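Local coordinates for protein quinone oxidoreductase 1 (Escherichia coli, PDB 1QOR) that catalyses the one-electron reduction of quinones to semiquinones with NADPH as the electron donor, working as a homodimer of the zinc-containing alcohol dehydrogenase family, at residues A[142-147]-A[212-217]; A[14-19]-A[305-310]; A[38-43]-A[93-98]. All blocks are in the same frame, centred on the assembly; numbering follows the deposited sequence.

In the fold
From the N terminus, strand 17-20 comes first, and contact 2 joins its start to the helix beginning at Ala307; it opens first and closes last, spanning 285 residues that hold both other contacts. Inside it contact 3 closes first, bringing the end of strand 37-39 and the start of helix 42-49, in the GroES-like domain, to the loop 93-98. Contact 1 follows in series and pairs two neighbouring parallel strands of the six-stranded Rossmann sheet. Contacts 2 and 3 touch, Ala310 CB lying 3.6 Å from Ile40 CD1, so both belong to one body of the fold. Contact 1 sits across the chain's centre, about 27 Å from contact 3 between centres, yet NADPH touches both.

Contact 1. Residues A[142-147]-A[212-217]. With NDP (NADPH dihydro-nicotinamide-adenine-dinucleotide phosphate), chain D.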
loop_
_atom_site.group_PDB
_atom_site.type_symbol
_atom_site.label_atom_id
_atom_site.label_comp_id
_atom_site.label_asym_id
_atom_site.label_seq_id
_atom_site.Cartn_x
_atom_site.Cartn_y
_atom_site.Cartn_z
ATOM N N GLU A 142 -13.658 -2.787 16.839
ATOM C CA GLU A 142 -12.698 -3.341 15.901
ATOM C C GLU A 142 -11.424 -3.783 16.587
ATOM O O GLU A 142 -10.865 -3.026 17.370
ATOM C CB GLU A 142 -12.362 -2.324 14.834
ATOM C CG GLU A 142 -11.394 -2.878 13.816
ATOM C CD GLU A 142 -11.298 -2.066 12.538
ATOM O OE1 GLU A 142 -11.813 -0.934 12.468
ATOM O OE2 GLU A 142 -10.719 -2.597 11.578
ATOM N N GLN A 143 -10.955 -4.990 16.270
ATOM C CA GLN A 143 -9.706 -5.523 16.814
ATOM C C GLN A 143 -8.606 -5.203 15.794
ATOM O O GLN A 143 -8.808 -5.369 14.610
ATOM C CB GLN A 143 -9.781 -7.045 16.979
ATOM C CG GLN A 143 -10.939 -7.543 17.846
ATOM C CD GLN A 143 -10.994 -9.076 17.982
ATOM O OE1 GLN A 143 -11.781 -9.599 18.755
ATOM N NE2 GLN A 143 -10.183 -9.781 17.242
ATOM N N PHE A 144 -7.446 -4.763 16.240
ATOM C CA PHE A 144 -6.382 -4.459 15.300
ATOM C C PHE A 144 -5.097 -4.565 16.095
ATOM O O PHE A 144 -5.135 -4.494 17.340
ATOM C CB PHE A 144 -6.545 -3.051 14.707
ATOM C CG PHE A 144 -6.480 -1.951 15.724
ATOM C CD1 PHE A 144 -7.608 -1.610 16.495
ATOM C CD2 PHE A 144 -5.292 -1.218 15.913
ATOM C CE1 PHE A 144 -7.555 -0.555 17.428
ATOM C CE2 PHE A 144 -5.246 -0.161 16.852
ATOM C CZ PHE A 144 -6.389 0.164 17.604
ATOM N N LEU A 145 -3.980 -4.721 15.392
ATOM C CA LEU A 145 -2.684 -4.853 16.027
ATOM C C LEU A 145 -1.869 -3.532 16.028
ATOM O O LEU A 145 -1.883 -2.768 15.029
ATOM C CB LEU A 145 -1.921 -5.999 15.354
ATOM C CG LEU A 145 -0.525 -6.361 15.862
ATOM C CD1 LEU A 145 -0.626 -6.957 17.226
ATOM C CD2 LEU A 145 0.125 -7.353 14.871
ATOM N N PHE A 146 -1.134 -3.275 17.121
ATOM C CA PHE A 146 -0.359 -2.051 17.238
ATOM C C PHE A 146 0.901 -2.417 17.977
ATOM O O PHE A 146 0.845 -2.792 19.140
ATOM C CB PHE A 146 -1.165 -0.987 17.990
ATOM C CG PHE A 146 -0.699 0.432 17.764
ATOM C CD1 PHE A 146 0.503 0.894 18.324
ATOM C CD2 PHE A 146 -1.459 1.313 16.995
ATOM C CE1 PHE A 146 0.941 2.230 18.114
ATOM C CE2 PHE A 146 -1.039 2.637 16.776
ATOM C CZ PHE A 146 0.172 3.096 17.344
ATOM N N HIS A 147 2.040 -2.322 17.298
ATOM C CA HIS A 147 3.332 -2.684 17.852
ATOM C C HIS A 147 3.934 -1.712 18.806
ATOM O O HIS A 147 3.645 -0.534 18.754
ATOM C CB HIS A 147 4.313 -2.951 16.725
ATOM C CG HIS A 147 4.027 -4.215 15.973
ATOM N ND1 HIS A 147 4.598 -5.426 16.299
ATOM C CD2 HIS A 147 3.260 -4.451 14.885
ATOM C CE1 HIS A 147 4.208 -6.348 15.438
ATOM N NE2 HIS A 147 3.395 -5.780 14.569
ATOM N N VAL A 212 -6.182 -4.255 9.923
ATOM C CA VAL A 212 -5.095 -3.307 9.887
ATOM C C VAL A 212 -4.055 -3.592 10.972
ATOM O O VAL A 212 -4.409 -4.059 12.062
ATOM C CB VAL A 212 -5.629 -1.869 9.959
ATOM C CG1 VAL A 212 -6.402 -1.669 11.277
ATOM C CG2 VAL A 212 -4.471 -0.855 9.795
ATOM N N VAL A 213 -2.778 -3.361 10.629
ATOM C CA VAL A 213 -1.614 -3.541 11.490
ATOM C C VAL A 213 -0.819 -2.254 11.470
ATOM O O VAL A 213 -0.473 -1.768 10.388
ATOM C CB VAL A 213 -0.636 -4.631 10.966
ATOM C CG1 VAL A 213 0.623 -4.627 11.787
ATOM C CG2 VAL A 213 -1.249 -6.047 11.120
ATOM N N TYR A 214 -0.576 -1.664 12.641
ATOM C CA TYR A 214 0.215 -0.444 12.747
ATOM C C TYR A 214 1.525 -0.892 13.281
ATOM O O TYR A 214 1.638 -1.215 14.456
ATOM C CB TYR A 214 -0.428 0.560 13.672
ATOM C CG TYR A 214 -1.721 1.088 13.149
ATOM C CD1 TYR A 214 -1.756 2.212 12.328
ATOM C CD2 TYR A 214 -2.942 0.510 13.543
ATOM C CE1 TYR A 214 -2.972 2.752 11.910
ATOM C CE2 TYR A 214 -4.180 1.059 13.143
ATOM C CZ TYR A 214 -4.181 2.173 12.330
ATOM O OH TYR A 214 -5.383 2.723 11.951
ATOM N N ASP A 215 2.551 -0.824 12.447
ATOM C CA ASP A 215 3.861 -1.332 12.811
ATOM C C ASP A 215 5.015 -0.301 12.721
ATOM O O ASP A 215 5.450 0.091 11.615
ATOM C CB ASP A 215 4.109 -2.605 11.956
ATOM C CG ASP A 215 5.439 -3.279 12.254
ATOM O OD1 ASP A 215 6.375 -2.661 12.796
ATOM O OD2 ASP A 215 5.589 -4.449 11.890
ATOM N N SER A 216 5.552 0.083 13.883
ATOM C CA SER A 216 6.609 1.057 13.913
ATOM C C SER A 216 7.923 0.407 14.146
ATOM O O SER A 216 8.955 1.089 14.179
ATOM C CB SER A 216 6.364 2.113 14.994
ATOM O OG SER A 216 6.332 1.550 16.290
ATOM N N VAL A 217 7.927 -0.911 14.319
ATOM C CA VAL A 217 9.225 -1.518 14.589
ATOM C C VAL A 217 10.062 -1.781 13.334
ATOM O O VAL A 217 11.305 -1.799 13.397
ATOM C CB VAL A 217 9.204 -2.646 15.722
ATOM C CG1 VAL A 217 7.835 -2.797 16.364
ATOM C CG2 VAL A 217 9.918 -3.941 15.323
HETATM P PA NDP D . 9.191 4.574 21.630
HETATM O O1A NDP D . 9.143 5.334 22.905
HETATM O O2A NDP D . 7.989 3.802 21.220
HETATM O O5B NDP D . 10.461 3.687 21.564
HETATM C C5B NDP D . 10.654 2.690 20.595
HETATM C C4B NDP D . 10.175 1.382 21.149
HETATM O O4B NDP D . 10.174 0.556 19.993
HETATM C C3B NDP D . 11.084 0.666 22.157
HETATM O O3B NDP D . 10.817 1.166 23.494
HETATM C C2B NDP D . 10.827 -0.801 21.847
HETATM O O2B NDP D . 9.786 -1.257 22.702
HETATM C C1B NDP D . 10.402 -0.809 20.314
HETATM N N9A NDP D . 11.492 -1.524 19.631
HETATM C C8A NDP D . 11.430 -2.704 19.013
HETATM N N7A NDP D . 12.643 -3.042 18.558
HETATM C C5A NDP D . 13.422 -2.046 18.917
HETATM C C6A NDP D . 14.790 -1.976 18.682
HETATM N N6A NDP D . 15.465 -2.926 18.048
HETATM N N1A NDP D . 15.399 -0.885 19.148
HETATM C C2A NDP D . 14.742 0.106 19.812
HETATM N N3A NDP D . 13.429 0.025 20.036
HETATM C C4A NDP D . 12.748 -1.072 19.592
HETATM O O3 NDP D . 9.392 5.724 20.550
HETATM P PN NDP D . 8.504 6.890 19.959
HETATM O O1N NDP D . 7.143 6.954 20.603
HETATM O O2N NDP D . 9.345 8.144 19.895
HETATM O O5D NDP D . 8.348 6.321 18.421
HETATM C C5D NDP D . 7.801 5.056 18.073
HETATM C C4D NDP D . 8.001 4.765 16.623
HETATM O O4D NDP D . 7.148 5.612 15.818
HETATM C C3D NDP D . 9.427 5.004 16.142
HETATM O O3D NDP D . 9.819 3.964 15.240
HETATM C C2D NDP D . 9.288 6.363 15.423
HETATM O O2D NDP D . 10.308 6.558 14.475
HETATM C C1D NDP D . 7.948 6.264 14.752
HETATM N N1N NDP D . 7.124 7.476 14.498
HETATM C C2N NDP D . 6.565 7.663 13.258
HETATM C C3N NDP D . 5.793 8.792 13.048
HETATM C C7N NDP D . 5.117 9.029 11.703
HETATM O O7N NDP D . 4.395 10.003 11.520
HETATM N N7N NDP D . 5.370 8.115 10.791
HETATM C C4N NDP D . 5.570 9.720 14.050
HETATM C C5N NDP D . 6.146 9.512 15.310
HETATM C C6N NDP D . 6.928 8.388 15.515
HETATM P P2B NDP D . 9.690 -2.856 23.157
HETATM O O1X NDP D . 8.362 -2.975 23.797
HETATM O O2X NDP D . 9.801 -3.630 21.914
HETATM O O3X NDP D . 10.845 -3.024 24.059
HETATM O O HOH W 1 4.462 2.237 18.165
HETATM O O HOH W 2 3.513 0.357 15.944
#
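The Tyr214 ring has the CG2 methyl of Val212, from its own strand, over one face near the rim, and its edge meets Leu145 O and Phe144 CD2 of the strand alongside. Phe144 comes in obliquely, CD2 to Tyr214 CE2 at 3.8 Å, with the two ring planes 79° apart. Phe146 also approaches at a slant; its CD2 is 3.6 Å from Tyr214 CB, and the three rings form one aromatic cluster, with Phe144 and Phe146 packed on helix 152-164. The His147 ring has Asp215 OD2 over one face, while Tyr214 O lies in plane at its edge. With CG anti to the carbonyl carbon (chi1 -71°), His147 is turned so that CD2 comes 3.6 Å from Asp215 CB. On the sheet face of Leu145 and Val213, CD2 of the leucine lies beside CG1 of the valine. This is the middle of a parallel Rossmann sheet, strands 143-146 and 210-215 being neighbours in the order 3-2-1-4-5-6. Tyr214 N donates to Leu145 O at 2.9 Å, and His147 N to Tyr214 O at 3.1 Å. At the end of the strand, Asp215 OD1 accepts from Val217 N in an Asx turn, its OD2 being held by Thr221 and Ser225. Two waters bridge His147 O to Ser216, one through OG and the other through a weak bond from the backbone N. Ser216 O takes a weak hydrogen bond from NADPH O3D at 3.2 Å, and Ser216 CB packs against the same ribose at C4D.

Contact 2. Residues A[14-19]-A[305-310]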
loop_
_atom_site.group_PDB
_atom_site.type_symbol
_atom_site.label_atom_id
_atom_site.label_comp_id
_atom_site.label_asym_id
_atom_site.label_seq_id
_atom_site.Cartn_x
_atom_site.Cartn_y
_atom_site.Cartn_z
ATOM N N GLU A 14 27.062 9.534 21.731
ATOM C CA GLU A 14 28.249 10.282 22.076
ATOM C C GLU A 14 28.561 11.444 21.122
ATOM O O GLU A 14 29.292 12.340 21.506
ATOM C CB GLU A 14 29.452 9.367 22.190
ATOM C CG GLU A 14 30.011 8.918 20.857
ATOM C CD GLU A 14 29.146 7.867 20.114
ATOM O OE1 GLU A 14 28.237 7.250 20.741
ATOM O OE2 GLU A 14 29.394 7.656 18.882
ATOM N N VAL A 15 27.992 11.505 19.923
ATOM C CA VAL A 15 28.318 12.638 19.049
ATOM C C VAL A 15 27.542 13.896 19.399
ATOM O O VAL A 15 27.754 14.933 18.793
ATOM C CB VAL A 15 28.057 12.354 17.548
ATOM C CG1 VAL A 15 28.733 11.079 17.128
ATOM C CG2 VAL A 15 26.559 12.314 17.236
ATOM N N LEU A 16 26.620 13.830 20.341
ATOM C CA LEU A 16 25.837 15.026 20.632
ATOM C C LEU A 16 26.617 15.959 21.553
ATOM O O LEU A 16 27.196 15.498 22.545
ATOM C CB LEU A 16 24.483 14.638 21.255
ATOM C CG LEU A 16 23.475 13.874 20.378
ATOM C CD1 LEU A 16 22.294 13.511 21.234
ATOM C CD2 LEU A 16 23.026 14.692 19.146
ATOM N N GLN A 17 26.652 17.255 21.234
ATOM C CA GLN A 17 27.377 18.196 22.083
ATOM C C GLN A 17 26.629 19.492 22.357
ATOM O O GLN A 17 25.976 20.044 21.469
ATOM C CB GLN A 17 28.792 18.468 21.532
ATOM C CG GLN A 17 28.882 19.249 20.219
ATOM C CD GLN A 17 30.346 19.398 19.712
ATOM O OE1 GLN A 17 30.878 20.521 19.580
ATOM N NE2 GLN A 17 30.991 18.267 19.429
ATOM N N ALA A 18 26.628 19.915 23.621
ATOM C CA ALA A 18 25.960 21.155 24.006
ATOM C C ALA A 18 26.864 22.309 23.575
ATOM O O ALA A 18 28.096 22.194 23.645
ATOM C CB ALA A 18 25.740 21.175 25.493
ATOM N N VAL A 19 26.286 23.382 23.047
ATOM C CA VAL A 19 27.100 24.525 22.622
ATOM C C VAL A 19 26.381 25.813 22.906
ATOM O O VAL A 19 25.167 25.896 22.747
ATOM C CB VAL A 19 27.497 24.506 21.083
ATOM C CG1 VAL A 19 28.110 23.167 20.681
ATOM C CG2 VAL A 19 26.330 24.883 20.180
ATOM N N LYS A 305 21.403 19.388 28.559
ATOM C CA LYS A 305 22.787 18.998 28.340
ATOM C C LYS A 305 23.041 17.501 28.444
ATOM O O LYS A 305 24.095 17.042 28.034
ATOM C CB LYS A 305 23.727 19.784 29.245
ATOM C CG LYS A 305 23.485 19.585 30.751
ATOM C CD LYS A 305 24.278 18.388 31.309
ATOM C CE LYS A 305 24.203 18.306 32.848
ATOM N NZ LYS A 305 24.728 16.981 33.364
ATOM N N ASP A 306 22.098 16.737 28.978
ATOM C CA ASP A 306 22.281 15.292 29.049
ATOM C C ASP A 306 21.533 14.554 27.930
ATOM O O ASP A 306 21.150 13.370 28.074
ATOM C CB ASP A 306 21.906 14.737 30.428
ATOM C CG ASP A 306 22.888 15.169 31.524
ATOM O OD1 ASP A 306 24.088 15.411 31.204
ATOM O OD2 ASP A 306 22.453 15.292 32.706
ATOM N N ALA A 307 21.364 15.256 26.805
ATOM C CA ALA A 307 20.706 14.702 25.627
ATOM C C ALA A 307 21.329 13.341 25.243
ATOM O O ALA A 307 20.611 12.408 24.862
ATOM C CB ALA A 307 20.751 15.683 24.482
ATOM N N GLN A 308 22.644 13.210 25.401
ATOM C CA GLN A 308 23.325 11.940 25.122
ATOM C C GLN A 308 22.784 10.744 25.953
ATOM O O GLN A 308 22.604 9.633 25.430
ATOM C CB GLN A 308 24.840 12.048 25.355
ATOM C CG GLN A 308 25.512 10.678 25.201
ATOM C CD GLN A 308 27.019 10.679 25.467
ATOM O OE1 GLN A 308 27.608 9.609 25.657
ATOM N NE2 GLN A 308 27.646 11.865 25.487
ATOM N N ARG A 309 22.588 10.943 27.255
ATOM C CA ARG A 309 22.061 9.871 28.122
ATOM C C ARG A 309 20.612 9.562 27.723
ATOM O O ARG A 309 20.207 8.421 27.781
ATOM C CB ARG A 309 22.092 10.293 29.609
ATOM C CG ARG A 309 21.798 9.156 30.623
ATOM N N ALA A 310 19.834 10.580 27.354
ATOM C CA ALA A 310 18.455 10.366 26.926
ATOM C C ALA A 310 18.406 9.409 25.726
ATOM O O ALA A 310 17.541 8.500 25.682
ATOM C CB ALA A 310 17.788 11.685 26.571
#
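Gln308 lays its side chain from CG onward against the backbone of Glu14. Its CB leaves the helix neither straight at the other segment nor away from it; CG, anti to the backbone N (chi1 174°), comes within 4.0 Å of Glu14 N. The chain stays extended beyond CG, which lays the terminal amide against the 3-10 turn: CD sits 3.6 Å from Glu14 CA. Two residues further on, Leu16 brings CD1 onto the first turn of the helix, 4.1 Å from Ala307 C and 4.2 Å from Ala307 CB. Ile5 and Leu61 also pack on this leucine, which is buried together with Ala307. Towards the solvent, Ala18 CB meets Lys305 CB at 4.5 Å, while the lysine's end turns away and pairs with its neighbour, NZ to Asp306 OD1 at 2.7 Å in a salt bridge. No hydrogen bond crosses between the segments. Asp306 stands at the N-cap position without a side-chain capping bond, and the arrangement is the packing of a helix N terminus, 307-315, against the start of strand 17-20 in the two-stranded antiparallel sheet formed with strand 3-6.

Contact 3. Residues A[38-43]-A[93-98]; sequences IGINFI and GAYSSV. With NDP (NADPH dihydro-nicotinamide-adenine-dinucleotide phosphate), chain D.
Tyr95 is the centre of an inverse gamma turn, an uncommon tight bend, which presents Ala94 O and the tyrosine ring together to one isoleucine. Ile38 CG2 touches both, lying 3.5 Å from Ala94 O and 3.7 Å from Tyr95 CD1, and Ile38 CD1 reaches on to Ser96 O at 3.6 Å. With CG1 of Ile38 anti to the carbonyl carbon (chi1 -56°), its CD1 is carried past Ala94 O to Ser96 O while CG2 stays on the ring. Further along the ring, Tyr95 CE1 lies 3.7 Å from Gly39 O, and the hydroxyl end passes Ile40 CG2 on its way to a hydrogen bond with Asp44. Ser96 OG closes the loop on itself, donating to Gly93 O in the carbonyl plane at 2.8 Å. At the other end of segment 38-43, Phe42 N gives a hydrogen bond to NADPH O2N at 3.0 Å, and the phenyl ring runs beside the cofactor, CD2 to C5B at 3.7 Å and CZ near the adenine C2A. With an alanine here, C5B and the adenine C2A would probably lose their phenyl neighbour and be freer to shift. The loop thus meets the strand end that leads to the cofactor-binding residues mainly through apolar and carbonyl contacts, while Asp44 OD2, bonded by both Tyr95 OH and Asn41 N, links the two segments indirectly.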
loop_
_atom_site.group_PDB
_atom_site.type_symbol
_atom_site.label_atom_id
_atom_site.label_comp_id
_atom_site.label_asym_id
_atom_site.label_seq_id
_atom_site.Cartn_x
_atom_site.Cartn_y
_atom_site.Cartn_z
ATOM N N ILE A 38 11.152 20.047 26.196
ATOM C CA ILE A 38 11.528 19.583 24.852
ATOM C C ILE A 38 11.206 18.086 24.677
ATOM O O ILE A 38 11.653 17.256 25.474
ATOM C CB ILE A 38 13.089 19.775 24.650
ATOM C CG1 ILE A 38 13.475 21.248 24.889
ATOM C CG2 ILE A 38 13.561 19.273 23.244
ATOM C CD1 ILE A 38 14.978 21.479 25.002
ATOM N N GLY A 39 10.484 17.743 23.617
ATOM C CA GLY A 39 10.156 16.352 23.405
ATOM C C GLY A 39 11.305 15.577 22.797
ATOM O O GLY A 39 12.169 16.150 22.113
ATOM N N ILE A 40 11.379 14.290 23.124
ATOM C CA ILE A 40 12.375 13.391 22.563
ATOM C C ILE A 40 11.559 12.462 21.647
ATOM O O ILE A 40 10.451 12.007 22.003
ATOM C CB ILE A 40 13.093 12.576 23.656
ATOM C CG1 ILE A 40 13.905 13.545 24.543
ATOM C CG2 ILE A 40 13.971 11.444 23.022
ATOM C CD1 ILE A 40 14.521 12.921 25.752
ATOM N N ASN A 41 12.080 12.190 20.465
ATOM C CA ASN A 41 11.340 11.363 19.518
ATOM C C ASN A 41 12.297 10.398 18.866
ATOM O O ASN A 41 13.487 10.733 18.645
ATOM C CB ASN A 41 10.626 12.244 18.493
ATOM C CG ASN A 41 9.431 12.959 19.089
ATOM O OD1 ASN A 41 8.389 12.355 19.322
ATOM N ND2 ASN A 41 9.562 14.255 19.326
ATOM N N PHE A 42 11.797 9.211 18.530
ATOM C CA PHE A 42 12.693 8.231 17.947
ATOM C C PHE A 42 13.325 8.738 16.639
ATOM O O PHE A 42 14.478 8.436 16.368
ATOM C CB PHE A 42 12.019 6.861 17.784
ATOM C CG PHE A 42 12.965 5.709 17.991
ATOM C CD1 PHE A 42 13.822 5.292 16.964
ATOM C CD2 PHE A 42 13.044 5.086 19.224
ATOM C CE1 PHE A 42 14.735 4.283 17.174
ATOM C CE2 PHE A 42 13.954 4.064 19.463
ATOM C CZ PHE A 42 14.804 3.656 18.455
ATOM N N ILE A 43 12.606 9.534 15.849
ATOM C CA ILE A 43 13.202 10.069 14.622
ATOM C C ILE A 43 14.494 10.882 14.941
ATOM O O ILE A 43 15.418 10.937 14.113
ATOM C CB ILE A 43 12.184 10.917 13.815
ATOM C CG1 ILE A 43 12.770 11.337 12.453
ATOM C CG2 ILE A 43 11.713 12.137 14.636
ATOM C CD1 ILE A 43 11.740 12.023 11.529
ATOM N N GLY A 93 16.448 21.609 15.486
ATOM C CA GLY A 93 17.022 22.503 16.467
ATOM C C GLY A 93 16.199 22.712 17.737
ATOM O O GLY A 93 16.612 23.487 18.618
ATOM N N ALA A 94 15.046 22.042 17.866
ATOM C CA ALA A 94 14.201 22.178 19.068
ATOM C C ALA A 94 14.950 21.789 20.352
ATOM O O ALA A 94 14.512 22.179 21.448
ATOM C CB ALA A 94 12.914 21.406 18.934
ATOM N N TYR A 95 16.041 21.015 20.228
ATOM C CA TYR A 95 16.870 20.658 21.394
ATOM C C TYR A 95 17.682 21.935 21.705
ATOM O O TYR A 95 18.904 22.012 21.414
ATOM C CB TYR A 95 17.875 19.544 21.075
ATOM C CG TYR A 95 17.391 18.107 21.128
ATOM C CD1 TYR A 95 16.052 17.769 20.889
ATOM C CD2 TYR A 95 18.296 17.076 21.341
ATOM C CE1 TYR A 95 15.644 16.436 20.859
ATOM C CE2 TYR A 95 17.903 15.744 21.298
ATOM C CZ TYR A 95 16.582 15.442 21.057
ATOM O OH TYR A 95 16.208 14.131 20.953
ATOM N N SER A 96 17.005 22.945 22.250
ATOM C CA SER A 96 17.633 24.218 22.541
ATOM C C SER A 96 16.764 24.989 23.504
ATOM O O SER A 96 15.541 24.760 23.596
ATOM C CB SER A 96 17.755 25.023 21.259
ATOM O OG SER A 96 16.470 25.282 20.722
ATOM N N SER A 97 17.366 25.975 24.158
ATOM C CA SER A 97 16.629 26.791 25.103
ATOM C C SER A 97 15.817 27.880 24.407
ATOM O O SER A 97 14.827 28.338 24.947
ATOM C CB SER A 97 17.573 27.338 26.185
ATOM O OG SER A 97 18.612 28.130 25.640
ATOM N N VAL A 98 16.172 28.225 23.175
ATOM C CA VAL A 98 15.454 29.253 22.402
ATOM C C VAL A 98 15.489 28.774 20.953
ATOM O O VAL A 98 16.567 28.428 20.432
ATOM C CB VAL A 98 16.199 30.641 22.419
ATOM C CG1 VAL A 98 15.344 31.738 21.783
ATOM C CG2 VAL A 98 16.622 31.011 23.843
HETATM P PA NDP D . 9.191 4.574 21.630
HETATM O O1A NDP D . 9.143 5.334 22.905
HETATM O O2A NDP D . 7.989 3.802 21.220
HETATM O O5B NDP D . 10.461 3.687 21.564
HETATM C C5B NDP D . 10.654 2.690 20.595
HETATM C C4B NDP D . 10.175 1.382 21.149
HETATM O O4B NDP D . 10.174 0.556 19.993
HETATM C C3B NDP D . 11.084 0.666 22.157
HETATM O O3B NDP D . 10.817 1.166 23.494
HETATM C C2B NDP D . 10.827 -0.801 21.847
HETATM O O2B NDP D . 9.786 -1.257 22.702
HETATM C C1B NDP D . 10.402 -0.809 20.314
HETATM N N9A NDP D . 11.492 -1.524 19.631
HETATM C C8A NDP D . 11.430 -2.704 19.013
HETATM N N7A NDP D . 12.643 -3.042 18.558
HETATM C C5A NDP D . 13.422 -2.046 18.917
HETATM C C6A NDP D . 14.790 -1.976 18.682
HETATM N N6A NDP D . 15.465 -2.926 18.048
HETATM N N1A NDP D . 15.399 -0.885 19.148
HETATM C C2A NDP D . 14.742 0.106 19.812
HETATM N N3A NDP D . 13.429 0.025 20.036
HETATM C C4A NDP D . 12.748 -1.072 19.592
HETATM O O3 NDP D . 9.392 5.724 20.550
HETATM P PN NDP D . 8.504 6.890 19.959
HETATM O O1N NDP D . 7.143 6.954 20.603
HETATM O O2N NDP D . 9.345 8.144 19.895
HETATM O O5D NDP D . 8.348 6.321 18.421
HETATM C C5D NDP D . 7.801 5.056 18.073
HETATM C C4D NDP D . 8.001 4.765 16.623
HETATM O O4D NDP D . 7.148 5.612 15.818
HETATM C C3D NDP D . 9.427 5.004 16.142
HETATM O O3D NDP D . 9.819 3.964 15.240
HETATM C C2D NDP D . 9.288 6.363 15.423
HETATM O O2D NDP D . 10.308 6.558 14.475
HETATM C C1D NDP D . 7.948 6.264 14.752
HETATM N N1N NDP D . 7.124 7.476 14.498
HETATM C C2N NDP D . 6.565 7.663 13.258
HETATM C C3N NDP D . 5.793 8.792 13.048
HETATM C C7N NDP D . 5.117 9.029 11.703
HETATM O O7N NDP D . 4.395 10.003 11.520
HETATM N N7N NDP D . 5.370 8.115 10.791
HETATM C C4N NDP D . 5.570 9.720 14.050
HETATM C C5N NDP D . 6.146 9.512 15.310
HETATM C C6N NDP D . 6.928 8.388 15.515
HETATM P P2B NDP D . 9.690 -2.856 23.157
HETATM O O1X NDP D . 8.362 -2.975 23.797
HETATM O O2X NDP D . 9.801 -3.630 21.914
HETATM O O3X NDP D . 10.845 -3.024 24.059
#